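Local atomic coordinates of secreted effector protein sseI (Salmonella enterica subsp. enterica serovar Typhimurium, PDB entry 4G29), a protein that is a secreted virulence effector whose papain-like catalytic domain probably works as a cysteine-dependent enzyme of the cysteine protease superfamily. Residues Asn60-Pro72 with Lys131-Ala144. Sequence-based numbering, arbitrary orientation.
Sequences NIRYRGIFIWDKP and KLIYYTDFSNSSIA
Strands 61-69 and 132-138 run antiparallel inside the sheet of this papain-like fold, joined by eight backbone hydrogen bonds from Tyr63-Phe138 to Trp69-Leu132; the other edge of 61-69 pairs with strand 78-87. On the face carrying Arg64, Ile66 and Ile68, Arg64 grips Asp137 side-on: NE donates to OD1 at 2.7 Å and NH2 to OD2 at 2.9 Å, each on a syn lone pair, with the two flat groups nearly coplanar. The same guanidinium lies flat on Tyr135, planes 16° apart and CZ 3.9 Å from the ring centroid, a cation-pi stack. CD already lies over that ring, and the bend at chi3 (-68°) lays the guanidinium along it. Ile66 CG2 packs on Ile133 CG2 at 3.7 Å, and the Ile66 side chain also touches His80, part of a possible Cys-His-Asp triad. On the opposite face, Trp69 NE1 donates to Tyr134 OH (3.0 Å), which also sits at the edge of the Phe67 ring. Beyond the strand, Ser141 CB stands 3.8 Å from the Tyr63 ring centroid, a CH-pi contact over its face; Tyr63 OH is hydrogen-bonded to Ser50 OG of helix 42-55. Carboxylate and ring together fix the Arg64 guanidinium's rotation, and its charge is probably offset by Asp137, whose OD2 a water also links to Arg62.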
ATOM      1  N   ASN A  60      -2.816  13.809  -9.994  1.00 25.94           N
ATOM      2  CA  ASN A  60      -3.913  12.953  -9.558  1.00 25.34           C
ATOM      3  C   ASN A  60      -3.422  11.999  -8.446  1.00 22.47           C
ATOM      4  O   ASN A  60      -3.575  10.792  -8.524  1.00 22.07           O
ATOM      5  CB  ASN A  60      -4.530  12.141 -10.679  1.00 27.41           C
ATOM      6  CG  ASN A  60      -5.820  11.472 -10.247  1.00 27.57           C
ATOM      7  OD1 ASN A  60      -6.439  11.907  -9.289  1.00 28.97           O
ATOM      8  ND2 ASN A  60      -6.185  10.387 -10.894  1.00 27.35           N
ATOM      9  N   ILE A  61      -2.892  12.604  -7.395  1.00 21.33           N
ATOM     10  CA  ILE A  61      -2.349  11.865  -6.268  1.00 22.04           C
ATOM     11  C   ILE A  61      -3.517  11.353  -5.417  1.00 21.28           C
ATOM     12  O   ILE A  61      -4.448  12.082  -5.103  1.00 22.06           O
ATOM     13  CB  ILE A  61      -1.419  12.725  -5.401  1.00 23.15           C
ATOM     14  CG1 ILE A  61      -0.286  13.334  -6.258  1.00 29.01           C
ATOM     15  CG2 ILE A  61      -0.946  11.908  -4.179  1.00 23.79           C
ATOM     16  CD1 ILE A  61       0.718  12.404  -6.640  1.00 33.64           C
ATOM     17  N   ARG A  62      -3.476  10.056  -5.122  1.00 19.30           N
ATOM     18  CA  ARG A  62      -4.458   9.426  -4.279  1.00 18.93           C
ATOM     19  C   ARG A  62      -3.729   8.681  -3.167  1.00 17.75           C
ATOM     20  O   ARG A  62      -2.571   8.266  -3.362  1.00 19.37           O
ATOM     21  CB  ARG A  62      -5.296   8.439  -5.079  1.00 19.67           C
ATOM     22  CG  ARG A  62      -6.294   9.054  -6.014  1.00 22.06           C
ATOM     23  CD  ARG A  62      -6.313   8.282  -7.316  1.00 23.53           C
ATOM     24  NE  ARG A  62      -5.122   8.554  -8.119  1.00 22.01           N
ATOM     25  CZ  ARG A  62      -4.675   7.814  -9.133  1.00 20.05           C
ATOM     26  NH1 ARG A  62      -5.306   6.688  -9.526  1.00 23.98           N
ATOM     27  NH2 ARG A  62      -3.602   8.208  -9.795  1.00 22.10           N
ATOM     28  N   TYR A  63      -4.485   8.431  -2.088  1.00 18.91           N
ATOM     29  CA  TYR A  63      -4.027   7.768  -0.902  1.00 18.26           C
ATOM     30  C   TYR A  63      -4.748   6.437  -0.848  1.00 17.94           C
ATOM     31  O   TYR A  63      -5.949   6.405  -0.794  1.00 18.25           O
ATOM     32  CB  TYR A  63      -4.299   8.633   0.304  1.00 19.37           C
ATOM     33  CG  TYR A  63      -3.579   9.960   0.218  1.00 19.47           C
ATOM     34  CD1 TYR A  63      -2.205  10.059   0.485  1.00 21.58           C
ATOM     35  CD2 TYR A  63      -4.240  11.100  -0.226  1.00 23.70           C
ATOM     36  CE1 TYR A  63      -1.544  11.265   0.407  1.00 22.99           C
ATOM     37  CE2 TYR A  63      -3.551  12.306  -0.391  1.00 29.02           C
ATOM     38  CZ  TYR A  63      -2.241  12.390  -0.049  1.00 26.26           C
ATOM     39  OH  TYR A  63      -1.647  13.625  -0.225  1.00 30.99           O
ATOM     40  N   ARG A  64      -3.955   5.370  -0.881  1.00 17.64           N
ATOM     41  CA  ARG A  64      -4.455   4.034  -0.950  1.00 17.22           C
ATOM     42  C   ARG A  64      -4.502   3.393   0.425  1.00 17.18           C
ATOM     43  O   ARG A  64      -3.452   3.111   1.015  1.00 18.18           O
ATOM     44  CB  ARG A  64      -3.605   3.189  -1.938  1.00 16.64           C
ATOM     45  CG  ARG A  64      -4.169   1.770  -2.165  1.00 17.96           C
ATOM     46  CD  ARG A  64      -3.592   1.128  -3.434  1.00 17.02           C
ATOM     47  NE  ARG A  64      -4.080   1.813  -4.631  1.00 17.73           N
ATOM     48  CZ  ARG A  64      -3.903   1.405  -5.884  1.00 19.31           C
ATOM     49  NH1 ARG A  64      -3.146   0.358  -6.128  1.00 21.64           N
ATOM     50  NH2 ARG A  64      -4.441   2.057  -6.911  1.00 21.90           N
ATOM     51  N   GLY A  65      -5.713   3.147   0.930  1.00 16.05           N
ATOM     52  CA  GLY A  65      -5.943   2.452   2.195  1.00 16.17           C
ATOM     53  C   GLY A  65      -6.180   0.984   1.920  1.00 14.41           C
ATOM     54  O   GLY A  65      -6.944   0.648   0.986  1.00 15.45           O
ATOM     55  N   ILE A  66      -5.482   0.127   2.631  1.00 15.24           N
ATOM     56  CA  ILE A  66      -5.476  -1.298   2.394  1.00 14.78           C
ATOM     57  C   ILE A  66      -5.793  -2.106   3.676  1.00 17.08           C
ATOM     58  O   ILE A  66      -5.335  -1.751   4.811  1.00 15.81           O
ATOM     59  CB  ILE A  66      -4.053  -1.742   1.862  1.00 14.69           C
ATOM     60  CG1 ILE A  66      -3.647  -0.909   0.655  1.00 17.06           C
ATOM     61  CG2 ILE A  66      -3.884  -3.301   1.627  1.00 15.31           C
ATOM     62  CD1 ILE A  66      -2.147  -0.666   0.590  1.00 14.46           C
ATOM     63  N   PHE A  67      -6.598  -3.169   3.523  1.00 16.96           N
ATOM     64  CA  PHE A  67      -6.688  -4.170   4.576  1.00 18.50           C
ATOM     65  C   PHE A  67      -6.148  -5.523   4.094  1.00 18.23           C
ATOM     66  O   PHE A  67      -6.322  -5.900   2.916  1.00 19.53           O
ATOM     67  CB  PHE A  67      -8.104  -4.400   5.068  1.00 17.96           C
ATOM     68  CG  PHE A  67      -8.650  -3.330   6.013  1.00 17.67           C
ATOM     69  CD1 PHE A  67      -7.842  -2.711   7.021  1.00 19.73           C
ATOM     70  CD2 PHE A  67     -10.015  -3.011   5.993  1.00 19.97           C
ATOM     71  CE1 PHE A  67      -8.377  -1.770   7.892  1.00 16.95           C
ATOM     72  CE2 PHE A  67     -10.539  -2.009   6.865  1.00 20.29           C
ATOM     73  CZ  PHE A  67      -9.701  -1.446   7.832  1.00 17.51           C
ATOM     74  N   ILE A  68      -5.548  -6.245   5.050  1.00 16.70           N
ATOM     75  CA  ILE A  68      -5.060  -7.605   4.857  1.00 19.04           C
ATOM     76  C   ILE A  68      -5.703  -8.459   5.936  1.00 19.69           C
ATOM     77  O   ILE A  68      -5.523  -8.194   7.147  1.00 20.35           O
ATOM     78  CB  ILE A  68      -3.517  -7.677   4.971  1.00 18.99           C
ATOM     79  CG1 ILE A  68      -2.859  -6.809   3.895  1.00 22.50           C
ATOM     80  CG2 ILE A  68      -3.073  -9.155   4.853  1.00 21.69           C
ATOM     81  CD1 ILE A  68      -1.436  -6.308   4.254  1.00 26.52           C
ATOM     82  N   TRP A  69      -6.532  -9.413   5.511  1.00 18.99           N
ATOM     83  CA  TRP A  69      -7.294 -10.236   6.425  1.00 21.59           C
ATOM     84  C   TRP A  69      -6.744 -11.628   6.299  1.00 23.18           C
ATOM     85  O   TRP A  69      -6.621 -12.146   5.197  1.00 21.85           O
ATOM     86  CB  TRP A  69      -8.766 -10.320   6.026  1.00 22.02           C
ATOM     87  CG  TRP A  69      -9.598  -9.094   6.254  1.00 19.48           C
ATOM     88  CD1 TRP A  69      -9.828  -8.101   5.368  1.00 20.22           C
ATOM     89  CD2 TRP A  69     -10.398  -8.809   7.400  1.00 18.88           C
ATOM     90  NE1 TRP A  69     -10.690  -7.168   5.894  1.00 20.37           N
ATOM     91  CE2 TRP A  69     -11.042  -7.560   7.156  1.00 20.14           C
ATOM     92  CE3 TRP A  69     -10.562  -9.430   8.644  1.00 21.12           C
ATOM     93  CZ2 TRP A  69     -11.908  -6.969   8.083  1.00 22.04           C
ATOM     94  CZ3 TRP A  69     -11.426  -8.829   9.567  1.00 23.86           C
ATOM     95  CH2 TRP A  69     -12.063  -7.617   9.290  1.00 22.57           C
ATOM     96  N   ASP A  70      -6.436 -12.238   7.444  1.00 24.89           N
ATOM     97  CA  ASP A  70      -5.945 -13.621   7.515  1.00 28.50           C
ATOM     98  C   ASP A  70      -7.072 -14.627   7.633  1.00 28.81           C
ATOM     99  O   ASP A  70      -6.985 -15.751   7.115  1.00 31.75           O
ATOM    100  CB  ASP A  70      -5.067 -13.782   8.745  1.00 30.52           C
ATOM    101  CG  ASP A  70      -3.756 -13.046   8.634  1.00 36.47           C
ATOM    102  OD1 ASP A  70      -3.195 -12.988   7.528  1.00 43.36           O
ATOM    103  OD2 ASP A  70      -3.267 -12.551   9.679  1.00 46.08           O
ATOM    104  N   LYS A  71      -8.135 -14.252   8.336  1.00 28.63           N
ATOM    105  CA  LYS A  71      -9.274 -15.158   8.578  1.00 30.05           C
ATOM    106  C   LYS A  71     -10.561 -14.359   8.870  1.00 30.38           C
ATOM    107  O   LYS A  71     -10.466 -13.216   9.295  1.00 29.82           O
ATOM    108  CB  LYS A  71      -8.953 -16.089   9.759  1.00 31.17           C
ATOM    109  CG  LYS A  71      -8.574 -15.400  11.047  1.00 32.73           C
ATOM    110  CD  LYS A  71      -8.284 -16.379  12.180  1.00 38.50           C
ATOM    111  CE  LYS A  71      -8.253 -15.647  13.532  1.00 40.42           C
ATOM    112  NZ  LYS A  71      -7.841 -16.503  14.695  1.00 46.77           N
ATOM    113  N   PRO A  72     -11.760 -14.962   8.685  1.00 30.55           N
ATOM    114  CA  PRO A  72     -13.013 -14.210   8.841  1.00 31.00           C
ATOM    115  C   PRO A  72     -13.286 -13.699  10.249  1.00 31.09           C
ATOM    116  O   PRO A  72     -14.056 -12.757  10.417  1.00 32.81           O
ATOM    117  CB  PRO A  72     -14.115 -15.258   8.514  1.00 32.97           C
ATOM    118  CG  PRO A  72     -13.443 -16.436   8.051  1.00 33.73           C
ATOM    119  CD  PRO A  72     -11.998 -16.367   8.311  1.00 32.47           C
ATOM    120  N   LYS A 131      -4.034 -14.757   2.105  1.00 28.13           N
ATOM    121  CA  LYS A 131      -4.654 -13.621   2.765  1.00 26.20           C
ATOM    122  C   LYS A 131      -5.538 -12.855   1.778  1.00 24.84           C
ATOM    123  O   LYS A 131      -5.293 -12.841   0.558  1.00 25.70           O
ATOM    124  CB  LYS A 131      -3.600 -12.681   3.351  1.00 26.58           C
ATOM    125  CG  LYS A 131      -2.680 -13.280   4.445  1.00 31.36           C
ATOM    126  CD  LYS A 131      -1.460 -12.369   4.696  1.00 33.72           C
ATOM    127  CE  LYS A 131      -0.404 -12.986   5.645  1.00 36.89           C
ATOM    128  NZ  LYS A 131      -0.769 -12.804   7.037  1.00 41.60           N
ATOM    129  N   LEU A 132      -6.577 -12.246   2.327  1.00 21.87           N
ATOM    130  CA  LEU A 132      -7.490 -11.407   1.609  1.00 20.26           C
ATOM    131  C   LEU A 132      -6.990 -10.001   1.688  1.00 19.70           C
ATOM    132  O   LEU A 132      -6.826  -9.438   2.793  1.00 22.09           O
ATOM    133  CB  LEU A 132      -8.869 -11.455   2.226  1.00 20.54           C
ATOM    134  CG  LEU A 132      -9.913 -10.456   1.702  1.00 20.19           C
ATOM    135  CD1 LEU A 132     -10.271 -10.654   0.209  1.00 17.46           C
ATOM    136  CD2 LEU A 132     -11.208 -10.485   2.560  1.00 20.25           C
ATOM    137  N   ILE A 133      -6.778  -9.434   0.520  1.00 18.93           N
ATOM    138  CA  ILE A 133      -6.254  -8.072   0.424  1.00 17.04           C
ATOM    139  C   ILE A 133      -7.161  -7.242  -0.475  1.00 18.39           C
ATOM    140  O   ILE A 133      -7.434  -7.630  -1.616  1.00 18.08           O
ATOM    141  CB  ILE A 133      -4.821  -8.050  -0.110  1.00 18.65           C
ATOM    142  CG1 ILE A 133      -3.915  -8.987   0.717  1.00 19.19           C
ATOM    143  CG2 ILE A 133      -4.305  -6.580  -0.141  1.00 19.08           C
ATOM    144  CD1 ILE A 133      -2.443  -8.952   0.325  1.00 23.20           C
ATOM    145  N   TYR A 134      -7.601  -6.098   0.044  1.00 16.17           N
ATOM    146  CA  TYR A 134      -8.362  -5.114  -0.746  1.00 16.46           C
ATOM    147  C   TYR A 134      -8.016  -3.684  -0.320  1.00 17.57           C
ATOM    148  O   TYR A 134      -7.506  -3.474   0.777  1.00 17.33           O
ATOM    149  CB  TYR A 134      -9.866  -5.421  -0.666  1.00 17.38           C
ATOM    150  CG  TYR A 134     -10.512  -5.330   0.666  1.00 16.25           C
ATOM    151  CD1 TYR A 134     -10.747  -4.073   1.294  1.00 17.82           C
ATOM    152  CD2 TYR A 134     -10.885  -6.475   1.336  1.00 20.56           C
ATOM    153  CE1 TYR A 134     -11.373  -4.026   2.508  1.00 18.66           C
ATOM    154  CE2 TYR A 134     -11.525  -6.420   2.547  1.00 19.06           C
ATOM    155  CZ  TYR A 134     -11.754  -5.223   3.129  1.00 18.55           C
ATOM    156  OH  TYR A 134     -12.355  -5.207   4.350  1.00 19.70           O
ATOM    157  N   TYR A 135      -8.401  -2.745  -1.163  1.00 16.94           N
ATOM    158  CA  TYR A 135      -8.092  -1.349  -0.978  1.00 17.56           C
ATOM    159  C   TYR A 135      -9.154  -0.413  -1.531  1.00 16.86           C
ATOM    160  O   TYR A 135     -10.059  -0.802  -2.330  1.00 17.28           O
ATOM    161  CB  TYR A 135      -6.714  -1.071  -1.586  1.00 16.29           C
ATOM    162  CG  TYR A 135      -6.683  -1.031  -3.116  1.00 16.65           C
ATOM    163  CD1 TYR A 135      -7.089   0.117  -3.795  1.00 18.94           C
ATOM    164  CD2 TYR A 135      -6.216  -2.119  -3.859  1.00 16.75           C
ATOM    165  CE1 TYR A 135      -7.037   0.189  -5.152  1.00 16.60           C
ATOM    166  CE2 TYR A 135      -6.192  -2.078  -5.228  1.00 19.60           C
ATOM    167  CZ  TYR A 135      -6.573  -0.929  -5.874  1.00 19.59           C
ATOM    168  OH  TYR A 135      -6.495  -0.948  -7.263  1.00 20.21           O
ATOM    169  N   THR A 136      -9.002   0.862  -1.146  1.00 17.22           N
ATOM    170  CA  THR A 136      -9.767   1.915  -1.719  1.00 17.95           C
ATOM    171  C   THR A 136      -8.799   3.118  -1.845  1.00 19.05           C
ATOM    172  O   THR A 136      -7.979   3.314  -0.961  1.00 17.72           O
ATOM    173  CB  THR A 136     -10.969   2.335  -0.815  1.00 19.03           C
ATOM    174  OG1 THR A 136     -11.786   1.208  -0.505  1.00 20.63           O
ATOM    175  CG2 THR A 136     -11.799   3.506  -1.451  1.00 21.29           C
ATOM    176  N   ASP A 137      -8.860   3.836  -2.968  1.00 18.41           N
ATOM    177  CA  ASP A 137      -8.160   5.111  -3.147  1.00 18.74           C
ATOM    178  C   ASP A 137      -9.003   6.314  -2.737  1.00 20.61           C
ATOM    179  O   ASP A 137     -10.214   6.408  -3.055  1.00 21.75           O
ATOM    180  CB  ASP A 137      -7.676   5.257  -4.603  1.00 19.27           C
ATOM    181  CG  ASP A 137      -6.635   4.240  -5.005  1.00 20.85           C
ATOM    182  OD1 ASP A 137      -5.916   3.743  -4.150  1.00 19.75           O
ATOM    183  OD2 ASP A 137      -6.534   3.933  -6.220  1.00 20.69           O
ATOM    184  N   PHE A 138      -8.343   7.279  -2.094  1.00 19.47           N
ATOM    185  CA  PHE A 138      -8.986   8.468  -1.534  1.00 20.62           C
ATOM    186  C   PHE A 138      -8.221   9.697  -1.964  1.00 22.50           C
ATOM    187  O   PHE A 138      -7.012   9.653  -2.221  1.00 21.71           O
ATOM    188  CB  PHE A 138      -8.985   8.395  -0.000  1.00 20.87           C
ATOM    189  CG  PHE A 138      -9.715   7.243   0.545  1.00 20.24           C
ATOM    190  CD1 PHE A 138     -11.054   7.363   0.853  1.00 24.21           C
ATOM    191  CD2 PHE A 138      -9.077   6.030   0.834  1.00 16.50           C
ATOM    192  CE1 PHE A 138     -11.758   6.295   1.382  1.00 24.56           C
ATOM    193  CE2 PHE A 138      -9.824   4.979   1.405  1.00 17.84           C
ATOM    194  CZ  PHE A 138     -11.116   5.116   1.647  1.00 19.42           C
ATOM    195  N   SER A 139      -8.908  10.832  -2.007  1.00 22.94           N
ATOM    196  CA  SER A 139      -8.239  12.077  -2.359  1.00 24.97           C
ATOM    197  C   SER A 139      -7.539  12.681  -1.144  1.00 24.81           C
ATOM    198  O   SER A 139      -6.690  13.553  -1.296  1.00 26.59           O
ATOM    199  CB  SER A 139      -9.269  13.058  -2.948  1.00 27.45           C
ATOM    200  OG  SER A 139     -10.131  13.439  -1.887  1.00 33.30           O
ATOM    201  N   ASN A 140      -7.857  12.225   0.071  1.00 23.29           N
ATOM    202  CA  ASN A 140      -7.357  12.863   1.286  1.00 25.03           C
ATOM    203  C   ASN A 140      -6.776  11.806   2.222  1.00 23.69           C
ATOM    204  O   ASN A 140      -7.397  10.752   2.395  1.00 22.68           O
ATOM    205  CB  ASN A 140      -8.511  13.639   1.948  1.00 27.08           C
ATOM    206  CG  ASN A 140      -8.122  14.254   3.272  1.00 31.43           C
ATOM    207  OD1 ASN A 140      -8.037  13.569   4.286  1.00 35.84           O
ATOM    208  ND2 ASN A 140      -7.870  15.573   3.270  1.00 42.05           N
ATOM    209  N   SER A 141      -5.579  12.072   2.776  1.00 23.42           N
ATOM    210  CA  SER A 141      -4.873  11.064   3.544  1.00 22.36           C
ATOM    211  C   SER A 141      -5.559  10.778   4.904  1.00 22.99           C
ATOM    212  O   SER A 141      -5.526   9.645   5.404  1.00 21.19           O
ATOM    213  CB  SER A 141      -3.429  11.428   3.782  1.00 23.19           C
ATOM    214  OG  SER A 141      -3.305  12.572   4.612  1.00 22.58           O
ATOM    215  N   SER A 142      -6.187  11.786   5.493  1.00 24.47           N
ATOM    216  CA  SER A 142      -6.865  11.541   6.758  1.00 25.08           C
ATOM    217  C   SER A 142      -8.175  10.730   6.541  1.00 24.42           C
ATOM    218  O   SER A 142      -8.547   9.918   7.376  1.00 23.86           O
ATOM    219  CB  SER A 142      -7.107  12.842   7.521  1.00 28.37           C
ATOM    220  OG  SER A 142      -8.085  13.599   6.886  1.00 34.59           O
ATOM    221  N   ILE A 143      -8.849  10.977   5.432  1.00 23.83           N
ATOM    222  CA  ILE A 143      -9.996  10.121   5.040  1.00 24.58           C
ATOM    223  C   ILE A 143      -9.596   8.657   4.864  1.00 23.04           C
ATOM    224  O   ILE A 143     -10.271   7.748   5.378  1.00 20.99           O
ATOM    225  CB  ILE A 143     -10.673  10.689   3.794  1.00 25.73           C
ATOM    226  CG1 ILE A 143     -11.164  12.093   4.097  1.00 30.52           C
ATOM    227  CG2 ILE A 143     -11.786   9.791   3.322  1.00 28.08           C
ATOM    228  CD1 ILE A 143     -12.214  12.226   5.183  1.00 32.90           C
ATOM    229  N   ALA A 144      -8.474   8.444   4.177  1.00 20.38           N
ATOM    230  CA  ALA A 144      -7.913   7.119   3.952  1.00 18.44           C
ATOM    231  C   ALA A 144      -7.652   6.461   5.327  1.00 18.99           C
ATOM    232  O   ALA A 144      -8.061   5.335   5.568  1.00 18.91           O
ATOM    233  CB  ALA A 144      -6.633   7.208   3.088  1.00 18.64           C
TER
HETATM  234  O   HOH W   1      -4.981  14.041  -3.442  1.00 28.60           O
HETATM  235  O   HOH W   2      -7.401   5.147  -8.322  1.00 16.38           O
HETATM  236  O   HOH W   3      -1.578  14.708   2.624  1.00 30.21           O
HETATM  237  O   HOH W   4      -3.584  -0.871  -8.575  1.00 21.09           O